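Local structure of Myo-inositol dehydrogenase (Corynebacterium glutamicum, 3EUW) at residues Thr77-Ile82 with Arg106-Lys111; Lys118-Phe123 with Leu290-Gln295. The protein probably catalyses the NAD+-dependent oxidation of myo-inositol as a member of the Gfo/Idh/MocA family of oxidoreductases. All blocks are in the same frame, centred on the assembly; numbering follows the deposited sequence.

Contact 1 of 2, residues Thr77-Ile82 with Arg106-Lys111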
ATOM      1  N   THR A  77      23.927  31.759  17.999  1.00 24.23           N
ATOM      2  CA  THR A  77      23.222  32.698  18.863  1.00 25.37           C
ATOM      3  C   THR A  77      22.336  32.012  19.908  1.00 25.86           C
ATOM      4  O   THR A  77      21.684  32.685  20.704  1.00 24.48           O
ATOM      5  CB  THR A  77      22.310  33.623  18.047  1.00 26.21           C
ATOM      6  OG1 THR A  77      21.217  32.863  17.511  1.00 23.63           O
ATOM      7  CG2 THR A  77      23.091  34.266  16.908  1.00 25.42           C
ATOM      8  N   HIS A  78      22.319  30.685  19.916  1.00 25.25           N
ATOM      9  CA  HIS A  78      21.460  29.960  20.840  1.00 25.98           C
ATOM     10  C   HIS A  78      21.786  30.054  22.329  1.00 27.67           C
ATOM     11  O   HIS A  78      20.883  30.254  23.136  1.00 27.85           O
ATOM     12  CB  HIS A  78      21.358  28.493  20.408  1.00 25.35           C
ATOM     13  CG  HIS A  78      20.649  28.304  19.100  1.00 26.33           C
ATOM     14  ND1 HIS A  78      20.324  27.061  18.598  1.00 25.46           N
ATOM     15  CD2 HIS A  78      20.201  29.204  18.189  1.00 23.12           C
ATOM     16  CE1 HIS A  78      19.708  27.202  17.436  1.00 24.94           C
ATOM     17  NE2 HIS A  78      19.621  28.492  17.166  1.00 26.40           N
ATOM     18  N   VAL A  79      23.055  29.911  22.705  1.00 27.45           N
ATOM     19  CA  VAL A  79      23.414  30.000  24.112  1.00 28.14           C
ATOM     20  C   VAL A  79      23.156  31.398  24.650  1.00 29.83           C
ATOM     21  O   VAL A  79      22.716  31.562  25.785  1.00 31.23           O
ATOM     22  CB  VAL A  79      24.898  29.651  24.356  1.00 28.60           C
ATOM     23  CG1 VAL A  79      25.313  30.072  25.769  1.00 25.78           C
ATOM     24  CG2 VAL A  79      25.105  28.158  24.180  1.00 27.93           C
ATOM     25  N   ASP A  80      23.430  32.405  23.829  1.00 31.49           N
ATOM     26  CA  ASP A  80      23.236  33.788  24.233  1.00 31.48           C
ATOM     27  C   ASP A  80      21.766  34.101  24.486  1.00 31.62           C
ATOM     28  O   ASP A  80      21.406  34.577  25.563  1.00 30.05           O
ATOM     29  CB  ASP A  80      23.790  34.735  23.164  1.00 34.58           C
ATOM     30  CG  ASP A  80      23.567  36.204  23.507  1.00 37.82           C
ATOM     31  OD1 ASP A  80      23.976  36.632  24.609  1.00 36.79           O
ATOM     32  OD2 ASP A  80      22.985  36.933  22.672  1.00 39.27           O
ATOM     33  N   LEU A  81      20.919  33.824  23.495  1.00 31.03           N
ATOM     34  CA  LEU A  81      19.490  34.094  23.618  1.00 29.99           C
ATOM     35  C   LEU A  81      18.824  33.277  24.734  1.00 29.78           C
ATOM     36  O   LEU A  81      17.965  33.788  25.459  1.00 27.92           O
ATOM     37  CB  LEU A  81      18.798  33.842  22.278  1.00 29.43           C
ATOM     38  CG  LEU A  81      19.199  34.851  21.195  1.00 30.95           C
ATOM     39  CD1 LEU A  81      18.617  34.448  19.850  1.00 29.85           C
ATOM     40  CD2 LEU A  81      18.707  36.235  21.590  1.00 29.50           C
ATOM     41  N   ILE A  82      19.219  32.020  24.877  1.00 27.27           N
ATOM     42  CA  ILE A  82      18.652  31.193  25.925  1.00 27.80           C
ATOM     43  C   ILE A  82      18.941  31.826  27.282  1.00 29.46           C
ATOM     44  O   ILE A  82      18.040  31.993  28.100  1.00 30.09           O
ATOM     45  CB  ILE A  82      19.246  29.765  25.897  1.00 27.97           C
ATOM     46  CG1 ILE A  82      18.638  28.977  24.726  1.00 27.54           C
ATOM     47  CG2 ILE A  82      19.002  29.062  27.239  1.00 24.07           C
ATOM     48  CD1 ILE A  82      19.227  27.584  24.529  1.00 26.69           C
ATOM     49  N   ARG A 106      27.649  23.117  28.550  1.00 26.77           N
ATOM     50  CA  ARG A 106      27.858  22.919  29.977  1.00 30.81           C
ATOM     51  C   ARG A 106      27.965  24.263  30.692  1.00 31.02           C
ATOM     52  O   ARG A 106      27.378  24.457  31.752  1.00 31.02           O
ATOM     53  CB  ARG A 106      29.132  22.100  30.233  1.00 32.55           C
ATOM     54  CG  ARG A 106      29.102  20.670  29.683  1.00 37.53           C
ATOM     55  CD  ARG A 106      30.384  19.914  30.043  1.00 40.86           C
ATOM     56  NE  ARG A 106      30.549  18.659  29.305  1.00 41.85           N
ATOM     57  CZ  ARG A 106      29.705  17.635  29.364  1.00 42.47           C
ATOM     58  NH1 ARG A 106      28.622  17.708  30.130  1.00 42.94           N
ATOM     59  NH2 ARG A 106      29.948  16.535  28.662  1.00 40.77           N
ATOM     60  N   ALA A 107      28.721  25.188  30.112  1.00 32.11           N
ATOM     61  CA  ALA A 107      28.894  26.507  30.710  1.00 33.87           C
ATOM     62  C   ALA A 107      27.533  27.170  30.864  1.00 33.97           C
ATOM     63  O   ALA A 107      27.192  27.681  31.930  1.00 34.95           O
ATOM     64  CB  ALA A 107      29.798  27.360  29.839  1.00 33.09           C
ATOM     65  N   CYS A 108      26.758  27.151  29.787  1.00 33.46           N
ATOM     66  CA  CYS A 108      25.432  27.743  29.808  1.00 31.83           C
ATOM     67  C   CYS A 108      24.582  27.142  30.926  1.00 32.88           C
ATOM     68  O   CYS A 108      23.934  27.868  31.680  1.00 32.40           O
ATOM     69  CB  CYS A 108      24.739  27.539  28.463  1.00 29.56           C
ATOM     70  SG  CYS A 108      22.994  27.950  28.494  1.00 27.71           S
ATOM     71  N   LYS A 109      24.595  25.818  31.037  1.00 34.43           N
ATOM     72  CA  LYS A 109      23.812  25.145  32.066  1.00 36.38           C
ATOM     73  C   LYS A 109      24.154  25.617  33.480  1.00 37.18           C
ATOM     74  O   LYS A 109      23.283  25.688  34.347  1.00 35.83           O
ATOM     75  CB  LYS A 109      24.011  23.641  31.976  1.00 37.28           C
ATOM     76  CG  LYS A 109      23.147  22.854  32.937  1.00 40.76           C
ATOM     77  CD  LYS A 109      23.337  21.369  32.696  1.00 45.46           C
ATOM     78  CE  LYS A 109      22.422  20.533  33.565  1.00 47.57           C
ATOM     79  NZ  LYS A 109      22.574  19.093  33.228  1.00 49.74           N
ATOM     80  N   GLU A 110      25.426  25.923  33.708  1.00 38.47           N
ATOM     81  CA  GLU A 110      25.880  26.393  35.008  1.00 40.80           C
ATOM     82  C   GLU A 110      25.413  27.821  35.298  1.00 39.99           C
ATOM     83  O   GLU A 110      24.895  28.107  36.374  1.00 38.47           O
ATOM     84  CB  GLU A 110      27.406  26.317  35.081  1.00 44.66           C
ATOM     85  CG  GLU A 110      27.940  24.990  35.593  1.00 50.99           C
ATOM     86  CD  GLU A 110      29.335  24.673  35.073  1.00 55.60           C
ATOM     87  OE1 GLU A 110      30.143  25.614  34.903  1.00 58.60           O
ATOM     88  OE2 GLU A 110      29.625  23.476  34.845  1.00 57.37           O
ATOM     89  N   LYS A 111      25.583  28.715  34.333  1.00 39.64           N
ATOM     90  CA  LYS A 111      25.178  30.096  34.528  1.00 40.56           C
ATOM     91  C   LYS A 111      23.686  30.237  34.821  1.00 40.00           C
ATOM     92  O   LYS A 111      23.297  30.947  35.746  1.00 40.83           O
ATOM     93  CB  LYS A 111      25.546  30.939  33.304  1.00 42.22           C
ATOM     94  CG  LYS A 111      25.261  32.425  33.486  1.00 45.80           C
ATOM     95  CD  LYS A 111      25.777  33.268  32.323  1.00 48.10           C
ATOM     96  CE  LYS A 111      27.301  33.268  32.252  1.00 50.67           C
ATOM     97  NZ  LYS A 111      27.815  34.152  31.161  1.00 49.46           N
TER
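Val79 and Cys108 meet where two helices of the Rossmann fold, 78-87 and 102-112, lie side by side on one face of the parallel sheet. Each helix belongs to a beta-alpha-beta crossover: the first leads from strand 68-71 to 92-94, the second from 92-94 to 119-121. The CB atoms of Val79 and Cys108 both point at the opposing helix, and their CA atoms come within 6.5 Å of each other. Val79 turns one methyl outward, with CG1 anti to the backbone N (chi1 167°), and that methyl does the touching: CG1 sits 3.7 Å from CB of Cys108. The thiol is also swung anti to its own N, at 169°, which brings SG alongside the same valine methyl and on toward Ile82, one turn further along the helix. Cys108 therefore packs against the ridge made by Val79 and Ile82, and Thr83 adds to that surface.

Nothing polar joins the two segments. Two of the polar side chains pair outside the contact: the ring nitrogens of His78 are hydrogen-bonded to backbone carbonyls, ND1 to that of Pro97 and NE2 to that of Ser73, while Lys109 forms a salt bridge with Glu308. Ile82 also rests on Ile71 and Cys94 of the sheet, and its reach toward the other helix is the longer one, with CG2 4.3 Å from SG of Cys108.

Contact 2 of 2, residues Lys118-Phe123 with Leu290-Gln295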
ATOM      1  N   LYS A 118      13.024  26.582  32.094  1.00 26.60           N
ATOM      2  CA  LYS A 118      12.199  27.441  31.247  1.00 26.02           C
ATOM      3  C   LYS A 118      12.578  27.283  29.777  1.00 25.66           C
ATOM      4  O   LYS A 118      12.110  28.024  28.911  1.00 23.17           O
ATOM      5  CB  LYS A 118      12.335  28.904  31.676  1.00 26.43           C
ATOM      6  CG  LYS A 118      11.575  29.229  32.958  1.00 29.03           C
ATOM      7  CD  LYS A 118      11.726  30.697  33.350  1.00 32.33           C
ATOM      8  CE  LYS A 118      10.898  31.036  34.596  1.00 33.35           C
ATOM      9  NZ  LYS A 118       9.425  30.936  34.341  1.00 34.68           N
ATOM     10  N   VAL A 119      13.422  26.297  29.496  1.00 23.77           N
ATOM     11  CA  VAL A 119      13.840  26.062  28.126  1.00 23.80           C
ATOM     12  C   VAL A 119      13.166  24.837  27.523  1.00 21.87           C
ATOM     13  O   VAL A 119      13.139  23.765  28.131  1.00 21.39           O
ATOM     14  CB  VAL A 119      15.370  25.869  28.028  1.00 23.43           C
ATOM     15  CG1 VAL A 119      15.786  25.743  26.568  1.00 24.20           C
ATOM     16  CG2 VAL A 119      16.083  27.038  28.669  1.00 23.83           C
HETATM   17  N   MSE A 120      12.586  25.015  26.344  1.00 19.92           N
HETATM   18  CA  MSE A 120      11.990  23.907  25.628  1.00 18.13           C
HETATM   19  C   MSE A 120      12.828  23.712  24.370  1.00 18.30           C
HETATM   20  O   MSE A 120      13.101  24.674  23.655  1.00 18.54           O
HETATM   21  CB  MSE A 120      10.556  24.213  25.217  1.00 15.96           C
HETATM   22  CG  MSE A 120       9.984  23.068  24.429  1.00 13.07           C
HETATM   23 SE   MSE A 120       8.105  23.340  24.108  1.00 18.58          SE
HETATM   24  CE  MSE A 120       7.662  21.654  23.155  1.00 13.97           C
ATOM     25  N   LEU A 121      13.252  22.485  24.098  1.00 17.91           N
ATOM     26  CA  LEU A 121      14.059  22.242  22.906  1.00 17.32           C
ATOM     27  C   LEU A 121      13.156  21.888  21.748  1.00 16.21           C
ATOM     28  O   LEU A 121      12.221  21.094  21.896  1.00 15.93           O
ATOM     29  CB  LEU A 121      15.097  21.150  23.143  1.00 16.68           C
ATOM     30  CG  LEU A 121      16.451  21.859  23.047  1.00 21.56           C
ATOM     31  CD1 LEU A 121      16.858  22.382  24.421  1.00 21.52           C
ATOM     32  CD2 LEU A 121      17.494  20.934  22.502  1.00 23.47           C
ATOM     33  N   GLY A 122      13.441  22.485  20.595  1.00 15.07           N
ATOM     34  CA  GLY A 122      12.601  22.279  19.427  1.00 14.24           C
ATOM     35  C   GLY A 122      12.776  21.025  18.600  1.00 13.93           C
ATOM     36  O   GLY A 122      12.953  21.123  17.383  1.00 13.87           O
ATOM     37  N   PHE A 123      12.742  19.855  19.238  1.00 10.78           N
ATOM     38  CA  PHE A 123      12.848  18.599  18.489  1.00 12.37           C
ATOM     39  C   PHE A 123      11.432  18.330  18.003  1.00 12.38           C
ATOM     40  O   PHE A 123      10.692  17.527  18.576  1.00 10.40           O
ATOM     41  CB  PHE A 123      13.343  17.467  19.384  1.00 11.79           C
ATOM     42  CG  PHE A 123      14.802  17.569  19.728  1.00 13.62           C
ATOM     43  CD1 PHE A 123      15.770  17.537  18.730  1.00 11.75           C
ATOM     44  CD2 PHE A 123      15.209  17.704  21.049  1.00 11.18           C
ATOM     45  CE1 PHE A 123      17.134  17.637  19.052  1.00 13.03           C
ATOM     46  CE2 PHE A 123      16.560  17.807  21.380  1.00 12.84           C
ATOM     47  CZ  PHE A 123      17.523  17.774  20.381  1.00 12.63           C
ATOM     48  N   LEU A 290       4.362  24.294  18.871  1.00 20.98           N
ATOM     49  CA  LEU A 290       4.079  25.637  19.355  1.00 21.25           C
ATOM     50  C   LEU A 290       2.991  25.609  20.435  1.00 21.25           C
ATOM     51  O   LEU A 290       3.116  26.266  21.466  1.00 21.36           O
ATOM     52  CB  LEU A 290       3.648  26.537  18.195  1.00 21.35           C
ATOM     53  CG  LEU A 290       3.556  28.036  18.495  1.00 20.78           C
ATOM     54  CD1 LEU A 290       4.916  28.566  18.945  1.00 18.42           C
ATOM     55  CD2 LEU A 290       3.094  28.759  17.260  1.00 19.48           C
ATOM     56  N   ALA A 291       1.936  24.835  20.193  1.00 20.10           N
ATOM     57  CA  ALA A 291       0.830  24.725  21.137  1.00 19.71           C
ATOM     58  C   ALA A 291       1.326  24.211  22.483  1.00 19.79           C
ATOM     59  O   ALA A 291       0.908  24.688  23.530  1.00 17.79           O
ATOM     60  CB  ALA A 291      -0.244  23.791  20.585  1.00 20.74           C
ATOM     61  N   THR A 292       2.218  23.230  22.445  1.00 18.99           N
ATOM     62  CA  THR A 292       2.773  22.661  23.661  1.00 19.29           C
ATOM     63  C   THR A 292       3.612  23.697  24.396  1.00 20.26           C
ATOM     64  O   THR A 292       3.690  23.690  25.626  1.00 21.62           O
ATOM     65  CB  THR A 292       3.616  21.411  23.328  1.00 17.54           C
ATOM     66  OG1 THR A 292       2.743  20.415  22.793  1.00 20.08           O
ATOM     67  CG2 THR A 292       4.298  20.842  24.556  1.00 14.43           C
ATOM     68  N   PHE A 293       4.230  24.592  23.635  1.00 19.21           N
ATOM     69  CA  PHE A 293       5.052  25.646  24.213  1.00 19.56           C
ATOM     70  C   PHE A 293       4.141  26.591  24.962  1.00 20.83           C
ATOM     71  O   PHE A 293       4.429  26.985  26.086  1.00 19.23           O
ATOM     72  CB  PHE A 293       5.796  26.405  23.112  1.00 19.10           C
ATOM     73  CG  PHE A 293       6.695  27.496  23.618  1.00 17.94           C
ATOM     74  CD1 PHE A 293       7.583  27.263  24.658  1.00 16.91           C
ATOM     75  CD2 PHE A 293       6.689  28.751  23.014  1.00 18.25           C
ATOM     76  CE1 PHE A 293       8.458  28.253  25.087  1.00 16.83           C
ATOM     77  CE2 PHE A 293       7.556  29.748  23.435  1.00 18.09           C
ATOM     78  CZ  PHE A 293       8.444  29.498  24.475  1.00 17.36           C
ATOM     79  N   ALA A 294       3.032  26.953  24.326  1.00 22.20           N
ATOM     80  CA  ALA A 294       2.062  27.847  24.935  1.00 22.25           C
ATOM     81  C   ALA A 294       1.519  27.268  26.248  1.00 23.25           C
ATOM     82  O   ALA A 294       1.428  27.975  27.250  1.00 24.54           O
ATOM     83  CB  ALA A 294       0.919  28.110  23.965  1.00 20.48           C
ATOM     84  N   GLN A 295       1.162  25.987  26.250  1.00 23.38           N
ATOM     85  CA  GLN A 295       0.621  25.364  27.453  1.00 24.83           C
ATOM     86  C   GLN A 295       1.671  25.317  28.561  1.00 25.11           C
ATOM     87  O   GLN A 295       1.337  25.413  29.737  1.00 24.77           O
ATOM     88  CB  GLN A 295       0.114  23.952  27.138  1.00 27.96           C
ATOM     89  CG  GLN A 295      -0.619  23.253  28.281  1.00 31.17           C
ATOM     90  CD  GLN A 295      -1.838  24.028  28.777  1.00 36.80           C
ATOM     91  OE1 GLN A 295      -2.705  24.425  27.993  1.00 37.85           O
ATOM     92  NE2 GLN A 295      -1.908  24.241  30.086  1.00 38.23           N
TER
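Met120, a selenomethionine here, reaches from its strand to the helix 290-295 with its selenium laid against the root of Phe293. This is the tight part of the contact. SE is 3.8 Å from CA of Phe293 and 4.0 Å from its CB, and it comes equally near to CD1 at the start of the ring. What brings it there is the fully extended side chain: CG is anti to the backbone N (chi1 178°) and the rest runs straight out, so that the heavy atom meets the helix backbone itself. Against the ring the approach is oblique, with SE 5.2 Å from the centroid of Phe293 and 68° off the ring normal, a Met-aromatic contact. Phe303 packs on both Met120 and Phe293 and thickens this buried patch.

In the fold, Met120 lies on 119-121, the outermost strand at one end of the parallel Rossmann sheet within this chain, and its backbone is hydrogen-bonded to Ala92 and Cys94 of the adjoining strand. Helix 283-299, from far later in the chain, lies over the sheet face to which Met120 points.

The solvent side is no more distant, but fewer atoms meet there. The terminal methyl CE of Met120 is 3.7 Å from CG2 of Thr292 and touches little else of that residue beyond its CB, the two side chains crossing at about a right angle. Thr292 is partly open to solvent. The hydroxyl of Thr292 turns back to its own helix, where OG1 is hydrogen-bonded to the carbonyl O of Ala288, leaving CG2 to face the strand.

In the fold
The two contacts lie on opposite faces of the Rossmann sheet near its 119-121 edge, with their centres about 17 Å apart. They are joined through that strand: CG2 of Ile82, from contact 1, packs at 3.8 Å on CG2 of Val119, next in sequence to the Met120 of contact 2. Along the chain contact 1 comes first, and helix 102-112 leads on to strand 119-121. The sodium site, formed by Ile23, Ala24, Asn26 and Leu29, lies near contact 2 but does not touch it: the ion is about 12 Å from the side chain of Phe293, and Leu290 on the same helix packs against Ile23 and Leu29.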